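Local coordinates for protein alkaline phosphatase (Antarctic bacterium, PDB 2W5V) that probably hydrolyses phosphate monoesters through a phosphoserine intermediate, at an active site built round two zinc ions and one magnesium ion, at residues B[45-48]-B[49-53]; B[60-63]-B[64-67]; B[111-114]-B[115-118]; B[234-237]-B[238-242]. The protein carries 1 engineered substitution. One frame throughout, in Å; residues are numbered along the deposited sequence.

All four contacts are local: three belong to alpha-helices, two of them at the N-terminal start, and contact 2 is a 3-10 turn in a loop. Contacts 1 and 2 touch directly, with Ile50 CG1 3.7 Å from Tyr63 OH, and both reach the second subunit. The side chain of Ala45 in contact 1 is about 9 Å from a bound zinc ion, and that of Tyr63 in contact 2 about 14 Å. In contact 4 the side chain of Thr235 is about 9 Å from that of Glu254, which binds magnesium. Contact 3 lies on the opposite side of the chain's centre from contact 1, their centres about 30 Å apart. Contacts 3 and 4 do not touch, their nearest atoms being about 9 Å apart.

Contact 1. Residues B[45-48]-B[49-53]; sequences AGLS and QISST
Gln49 curls back over Ala45 and Gly46 at the first turn of helix 47-52, where Gly46 occupies the N-cap position and the glutamine follows three residues later. With CG beside its own backbone N (chi1 -78°) and a bend at the next bond (chi2 84°), the chain doubles back until OE1 stands 2.8 Å from Gly46 N, in a weak, bent hydrogen bond. On the way, Gln49 CB packs against Ala45 CB at 4.0 Å. The other end of the amide, NE2, is taken by Glu303, and the two partners together probably set how the amide is turned. Replacing this glutamine by an alanine would probably leave Gly46 N without its side-chain acceptor and Glu303 without its amide donor.

Leu47 and Ile50 form an apolar side of the turn. Leu47 CD1 comes within 4.4 Å of Ile50 CB, both side chains lean on Pro343, and Leu47 also packs on Leu71 of the second subunit. Ile50 CG1 lies 3.4 Å from Gly46 O, whose backbone bond to Ile50 N closes the first turn of the helix. Ser51 joins helix and interface, since its hydroxyl also bonds to Thr340 and Leu341 of the second subunit. Within the turn, Ser51 N and Ser51 OG grip Leu47 O from opposite faces of its carbonyl plane, the hydroxyl at 2.7 Å.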
# COMPACT_ATOMS: atom_id res chain seq x y z
N ALA B 45 -9.64 1.82 -6.26
CA ALA B 45 -8.80 0.67 -5.89
C ALA B 45 -7.73 1.00 -4.84
O ALA B 45 -6.72 1.63 -5.14
CB ALA B 45 -8.14 0.07 -7.14
N GLY B 46 -7.96 0.56 -3.60
CA GLY B 46 -6.92 0.65 -2.59
C GLY B 46 -5.96 -0.53 -2.72
O GLY B 46 -6.10 -1.35 -3.62
N LEU B 47 -5.00 -0.64 -1.83
CA LEU B 47 -4.05 -1.75 -1.90
C LEU B 47 -4.76 -3.09 -1.69
O LEU B 47 -4.35 -4.10 -2.26
CB LEU B 47 -2.91 -1.56 -0.90
CG LEU B 47 -1.84 -2.65 -0.85
CD1 LEU B 47 -1.26 -2.95 -2.23
CD2 LEU B 47 -0.75 -2.21 0.12
N SER B 48 -5.83 -3.10 -0.90
CA SER B 48 -6.59 -4.34 -0.71
C SER B 48 -7.24 -4.80 -2.02
O SER B 48 -7.22 -5.99 -2.35
CB SER B 48 -7.65 -4.17 0.38
OG SER B 48 -7.07 -4.08 1.67
N GLN B 49 -7.80 -3.86 -2.77
CA GLN B 49 -8.39 -4.19 -4.07
C GLN B 49 -7.33 -4.72 -5.02
O GLN B 49 -7.54 -5.73 -5.70
CB GLN B 49 -9.05 -2.96 -4.70
CG GLN B 49 -10.41 -2.59 -4.14
CD GLN B 49 -10.32 -1.75 -2.88
OE1 GLN B 49 -9.25 -1.61 -2.29
NE2 GLN B 49 -11.44 -1.18 -2.47
N ILE B 50 -6.19 -4.03 -5.07
CA ILE B 50 -5.07 -4.47 -5.90
C ILE B 50 -4.65 -5.88 -5.51
O ILE B 50 -4.38 -6.72 -6.36
CB ILE B 50 -3.86 -3.51 -5.74
CG1 ILE B 50 -4.17 -2.13 -6.35
CG2 ILE B 50 -2.61 -4.12 -6.35
CD1 ILE B 50 -3.20 -1.04 -5.87
N SER B 51 -4.61 -6.13 -4.20
CA SER B 51 -4.20 -7.44 -3.69
C SER B 51 -5.07 -8.60 -4.18
O SER B 51 -4.59 -9.73 -4.33
CB SER B 51 -4.17 -7.41 -2.17
OG SER B 51 -3.19 -6.51 -1.72
N SER B 52 -6.34 -8.33 -4.45
CA SER B 52 -7.24 -9.39 -4.89
C SER B 52 -6.76 -10.07 -6.17
O SER B 52 -7.02 -11.24 -6.38
CB SER B 52 -8.70 -8.90 -5.01
OG SER B 52 -8.86 -8.01 -6.10
N THR B 53 -6.05 -9.33 -7.03
CA THR B 53 -5.55 -9.93 -8.27
C THR B 53 -4.51 -11.02 -8.01
O THR B 53 -4.23 -11.84 -8.88
CB THR B 53 -4.94 -8.88 -9.23
OG1 THR B 53 -3.75 -8.31 -8.66
CG2 THR B 53 -5.94 -7.77 -9.51
O HOH W 1 -7.20 -0.87 0.38

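Contact 2. Residues B[60-63]-B[64-67]; sequences TPNY and TQFK
Thr64 meets both Thr60 and Pro61 at the start of a short 3-10 turn in the loop between helix 47-52 and strand 68-73. Its side chain crosses that of Thr60 at about a right angle, the Thr60 methyl CG2 lying 3.3 Å from Thr64 OG1. Thr64 OG1 sits between its own backbone N and carbonyl carbon (chi1 61°), which aims the hydroxyl straight down the Pro61 C=O bond. Pro61 O thus receives two hydrogen bonds, from Thr64 OG1 at 2.8 Å and from Thr64 N above the carbonyl plane at 3.1 Å. A valine at this position is likely to leave Pro61 O with the backbone N-H alone and an apolar methyl where the hydroxyl had been.

Gln65 comes next, its N bonded to Asn62 O. The two amide side chains run side by side in the same direction with their planes 64° apart, and Gln65 NE2 makes a weak bond of 3.0 Å to Asn62 OD1. The stronger hold on the glutamine lies elsewhere, between its OE1 and Lys289.

Phe66 completes the series of three bonds from residue to third residue back, its N reaching Tyr63 O. The same oxygen lies in the plane of the phenyl ring, 3.4 Å from CD1 at its edge. Tyr63 and Phe66 both bring their rings to Phe345.

Polar side-chain atoms thus return to Pro61, just ahead of the turn, and weakly to Asn62. Pro61 O is engaged by two donors of one residue, which ties the Thr64 side chain to the backbone just before the turn.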
# COMPACT_ATOMS: atom_id res chain seq x y z
N THR B 60 -0.11 -14.68 -12.94
CA THR B 60 0.48 -13.60 -12.16
C THR B 60 -0.04 -12.24 -12.61
O THR B 60 -0.21 -12.00 -13.81
CB THR B 60 2.01 -13.62 -12.30
OG1 THR B 60 2.49 -14.94 -12.03
CG2 THR B 60 2.66 -12.64 -11.35
N PRO B 61 -0.32 -11.33 -11.65
CA PRO B 61 -0.78 -9.99 -12.02
C PRO B 61 0.32 -9.18 -12.69
O PRO B 61 1.49 -9.31 -12.33
CB PRO B 61 -1.13 -9.35 -10.67
CG PRO B 61 -1.27 -10.48 -9.72
CD PRO B 61 -0.37 -11.56 -10.20
N ASN B 62 -0.06 -8.32 -13.62
CA ASN B 62 0.90 -7.44 -14.27
C ASN B 62 1.47 -6.42 -13.28
O ASN B 62 2.55 -5.87 -13.50
CB ASN B 62 0.27 -6.79 -15.50
CG ASN B 62 0.05 -7.79 -16.62
OD1 ASN B 62 1.00 -8.39 -17.10
ND2 ASN B 62 -1.21 -7.98 -17.02
N TYR B 63 0.76 -6.19 -12.19
CA TYR B 63 1.33 -5.40 -11.10
C TYR B 63 2.76 -5.82 -10.75
O TYR B 63 3.59 -4.99 -10.40
CB TYR B 63 0.45 -5.47 -9.84
CG TYR B 63 -0.78 -4.61 -9.88
CD1 TYR B 63 -2.04 -5.17 -10.05
CD2 TYR B 63 -0.70 -3.23 -9.74
CE1 TYR B 63 -3.19 -4.38 -10.10
CE2 TYR B 63 -1.83 -2.42 -9.79
CZ TYR B 63 -3.07 -3.00 -9.96
OH TYR B 63 -4.21 -2.21 -10.00
N THR B 64 3.05 -7.12 -10.82
CA THR B 64 4.36 -7.61 -10.37
C THR B 64 5.53 -7.16 -11.24
O THR B 64 6.69 -7.32 -10.87
CB THR B 64 4.41 -9.15 -10.25
OG1 THR B 64 4.17 -9.73 -11.53
CG2 THR B 64 3.37 -9.64 -9.26
N GLN B 65 5.23 -6.61 -12.41
CA GLN B 65 6.28 -6.07 -13.27
C GLN B 65 6.89 -4.78 -12.73
O GLN B 65 7.97 -4.38 -13.16
CB GLN B 65 5.74 -5.82 -14.69
CG GLN B 65 5.29 -7.06 -15.42
CD GLN B 65 4.92 -6.79 -16.86
OE1 GLN B 65 5.72 -6.25 -17.63
NE2 GLN B 65 3.71 -7.17 -17.25
N PHE B 66 6.21 -4.12 -11.80
CA PHE B 66 6.67 -2.82 -11.31
C PHE B 66 7.71 -2.92 -10.21
O PHE B 66 7.61 -3.76 -9.32
CB PHE B 66 5.51 -1.96 -10.81
CG PHE B 66 4.60 -1.46 -11.89
CD1 PHE B 66 3.38 -2.08 -12.14
CD2 PHE B 66 4.94 -0.34 -12.64
CE1 PHE B 66 2.54 -1.61 -13.13
CE2 PHE B 66 4.10 0.13 -13.64
CZ PHE B 66 2.91 -0.50 -13.88
N LYS B 67 8.71 -2.05 -10.27
CA LYS B 67 9.72 -1.96 -9.21
C LYS B 67 9.53 -0.65 -8.44
O LYS B 67 9.51 -0.63 -7.21
CB LYS B 67 11.12 -2.02 -9.82
CG LYS B 67 11.42 -3.31 -10.55
CD LYS B 67 11.18 -4.50 -9.62
CE LYS B 67 11.41 -5.83 -10.31
NZ LYS B 67 11.13 -6.96 -9.38

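Contact 3. Residues B[111-114]-B[115-118]; sequences VKSI and VEIA
Ser113 and Glu116 exchange hydrogen bonds at the start of helix 114-120. Glu116 OE1 receives Ser113 N at 2.9 Å in a nearly straight bond that meets the oxygen on its anti side, 30° out of the carboxylate plane. In return, Ser113 OG accepts from Glu116 N at 3.2 Å. The serine hydroxyl is swung between its backbone N and carbonyl carbon (chi1 82°), a position that brings it within reach of the Glu116 N-H. This reciprocal pair is a capping box, with Ser113 as N-cap. A water also donates to Glu116 OE1 at 2.7 Å, while OE2 is bonded to NE2 of His144, known to bind magnesium in this protein, though no such ion is bound to it in this chain. Ordinary backbone bonds from Ile117 N to Ser113 O and from Ala118 N to Ile114 O carry the helix onward.

Apolar contact is made by the aliphatic part of Lys112, which stretches out fully and crosses Ile117 at about a right angle. Lys112 CE presses on Ile117 CG1 at a tight 3.5 Å, and NZ runs on to the carbonyl of Gln375. Ile117 and Ile114 both pack on Phe364, whereas Val115 rests on Thr125 of strand 124-129.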
# COMPACT_ATOMS: atom_id res chain seq x y z
N VAL B 111 -8.30 25.83 -14.42
CA VAL B 111 -6.86 25.73 -14.32
C VAL B 111 -6.37 24.89 -15.50
O VAL B 111 -7.07 23.99 -15.97
CB VAL B 111 -6.45 25.14 -12.94
CG1 VAL B 111 -7.42 24.06 -12.51
CG2 VAL B 111 -5.04 24.59 -12.98
N LYS B 112 -5.17 25.21 -15.99
CA LYS B 112 -4.61 24.51 -17.15
C LYS B 112 -4.29 23.05 -16.83
O LYS B 112 -3.61 22.76 -15.85
CB LYS B 112 -3.34 25.22 -17.61
CG LYS B 112 -2.76 24.71 -18.92
CD LYS B 112 -1.59 25.60 -19.32
CE LYS B 112 -1.04 25.25 -20.70
NZ LYS B 112 0.14 26.11 -21.01
N SER B 113 -4.76 22.14 -17.69
CA SER B 113 -4.59 20.70 -17.47
C SER B 113 -3.40 20.12 -18.22
O SER B 113 -2.83 20.77 -19.11
CB SER B 113 -5.85 19.96 -17.92
OG SER B 113 -5.83 19.76 -19.32
N ILE B 114 -3.03 18.89 -17.88
CA ILE B 114 -1.92 18.21 -18.53
C ILE B 114 -2.23 17.95 -20.01
O ILE B 114 -1.33 17.95 -20.85
CB ILE B 114 -1.55 16.90 -17.80
CG1 ILE B 114 -0.18 16.38 -18.27
CG2 ILE B 114 -2.63 15.88 -18.00
CD1 ILE B 114 0.98 17.32 -17.97
N VAL B 115 -3.50 17.71 -20.33
CA VAL B 115 -3.90 17.56 -21.73
C VAL B 115 -3.71 18.86 -22.52
O VAL B 115 -3.28 18.83 -23.67
CB VAL B 115 -5.36 17.05 -21.84
CG1 VAL B 115 -5.88 17.17 -23.27
CG2 VAL B 115 -5.45 15.60 -21.36
N GLU B 116 -4.04 20.00 -21.91
CA GLU B 116 -3.86 21.29 -22.58
C GLU B 116 -2.37 21.62 -22.75
O GLU B 116 -1.97 22.18 -23.77
CB GLU B 116 -4.60 22.40 -21.82
CG GLU B 116 -6.12 22.25 -21.92
CD GLU B 116 -6.91 23.06 -20.89
OE1 GLU B 116 -6.36 23.39 -19.81
OE2 GLU B 116 -8.09 23.34 -21.15
N ILE B 117 -1.56 21.27 -21.76
CA ILE B 117 -0.11 21.40 -21.88
C ILE B 117 0.43 20.47 -22.96
O ILE B 117 1.26 20.87 -23.79
CB ILE B 117 0.57 21.10 -20.52
CG1 ILE B 117 0.32 22.26 -19.55
CG2 ILE B 117 2.07 20.83 -20.71
CD1 ILE B 117 0.64 21.93 -18.11
N ALA B 118 -0.04 19.23 -22.99
CA ALA B 118 0.44 18.29 -23.99
C ALA B 118 0.20 18.84 -25.40
O ALA B 118 1.09 18.83 -26.26
CB ALA B 118 -0.25 16.95 -23.82
O HOH W 2 -7.61 25.61 -18.92

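Contact 4. Residues B[234-237]-B[238-242]; sequences ATDL and AIQFL
Ile239 lies over the carbonyl of Thr235 on the buried side of helix 230-242, a regular alpha-helix packed against the large central sheet. Ile239 CG1, set beside its own backbone N (chi1 -72°), is 3.3 Å from Thr235 O, and its CD1 comes 4.3 Å from Thr235 CG2. Next to it Ala238 CB, 3.4 Å from Ala234 O, packs on Ile251 of strand 249-255 and on Phe165 of strand 165-169. Ile239 rests on Ile251 as well, and the Thr235 hydroxyl is bonded to Leu231 O and to Ser253. On a further buried flank, Leu237 and Phe241 both pack on Ile205.

Looser are the polar ends of Asp236 and Gln240, on the partly exposed side. These residues are one turn apart, their carboxylate and amide planes 46° from each other. Gln240 NE2 is 3.1 Å from Asp236 OD2, yet the angle is too poor for a hydrogen bond. The same nitrogen makes instead a weak bond of 3.5 Å to Asp236 O, which already receives the regular helical bond from Gln240 N at 3.1 Å.

Cohesion of this part of the helix probably rests mainly on its backbone bonds and its apolar face. The weak NE2 bond to Asp236 O probably holds the Gln240 amide only lightly, with the nearby carboxylate adding a through-space attraction.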
# COMPACT_ATOMS: atom_id res chain seq x y z
N ALA B 234 -9.03 -0.80 -26.44
CA ALA B 234 -9.17 0.63 -26.70
C ALA B 234 -7.89 1.37 -26.35
O ALA B 234 -7.52 2.34 -27.02
CB ALA B 234 -10.35 1.20 -25.92
N THR B 235 -7.20 0.93 -25.30
CA THR B 235 -5.91 1.50 -24.95
C THR B 235 -4.88 1.21 -26.05
O THR B 235 -4.11 2.08 -26.45
CB THR B 235 -5.41 0.95 -23.60
OG1 THR B 235 -6.35 1.27 -22.58
CG2 THR B 235 -4.06 1.55 -23.24
N ASP B 236 -4.87 -0.03 -26.54
CA ASP B 236 -3.93 -0.41 -27.58
C ASP B 236 -4.21 0.36 -28.87
O ASP B 236 -3.30 0.75 -29.60
CB ASP B 236 -4.01 -1.91 -27.86
CG ASP B 236 -2.90 -2.39 -28.76
OD1 ASP B 236 -1.73 -2.37 -28.32
OD2 ASP B 236 -3.19 -2.77 -29.92
N LEU B 237 -5.50 0.56 -29.15
CA LEU B 237 -5.90 1.32 -30.32
C LEU B 237 -5.45 2.79 -30.17
O LEU B 237 -4.93 3.38 -31.12
CB LEU B 237 -7.41 1.24 -30.51
CG LEU B 237 -7.96 1.81 -31.81
CD1 LEU B 237 -7.40 1.04 -33.00
CD2 LEU B 237 -9.48 1.74 -31.80
N ALA B 238 -5.66 3.35 -28.98
CA ALA B 238 -5.25 4.73 -28.70
C ALA B 238 -3.75 4.89 -28.93
O ALA B 238 -3.30 5.85 -29.54
CB ALA B 238 -5.62 5.11 -27.27
N ILE B 239 -2.98 3.94 -28.42
CA ILE B 239 -1.54 3.98 -28.60
C ILE B 239 -1.15 4.03 -30.08
O ILE B 239 -0.33 4.85 -30.49
CB ILE B 239 -0.87 2.78 -27.93
CG1 ILE B 239 -0.91 2.95 -26.41
CG2 ILE B 239 0.57 2.65 -28.42
CD1 ILE B 239 -0.51 1.69 -25.64
N GLN B 240 -1.73 3.15 -30.89
CA GLN B 240 -1.42 3.12 -32.32
C GLN B 240 -1.86 4.40 -33.01
O GLN B 240 -1.14 4.94 -33.85
CB GLN B 240 -2.07 1.93 -33.00
CG GLN B 240 -1.74 0.60 -32.37
CD GLN B 240 -2.39 -0.55 -33.11
OE1 GLN B 240 -1.95 -0.92 -34.21
NE2 GLN B 240 -3.44 -1.11 -32.53
N PHE B 241 -3.05 4.88 -32.67
CA PHE B 241 -3.58 6.05 -33.35
C PHE B 241 -2.77 7.30 -33.01
O PHE B 241 -2.47 8.11 -33.88
CB PHE B 241 -5.04 6.30 -32.99
CG PHE B 241 -5.64 7.49 -33.69
CD1 PHE B 241 -6.09 7.38 -35.00
CD2 PHE B 241 -5.75 8.71 -33.04
CE1 PHE B 241 -6.63 8.47 -35.65
CE2 PHE B 241 -6.30 9.81 -33.69
CZ PHE B 241 -6.74 9.69 -35.00
N LEU B 242 -2.41 7.43 -31.73
CA LEU B 242 -1.75 8.64 -31.27
C LEU B 242 -0.27 8.68 -31.63
O LEU B 242 0.34 9.75 -31.61
CB LEU B 242 -1.95 8.82 -29.76
CG LEU B 242 -3.41 9.10 -29.37
CD1 LEU B 242 -3.56 9.13 -27.86
CD2 LEU B 242 -3.90 10.40 -30.01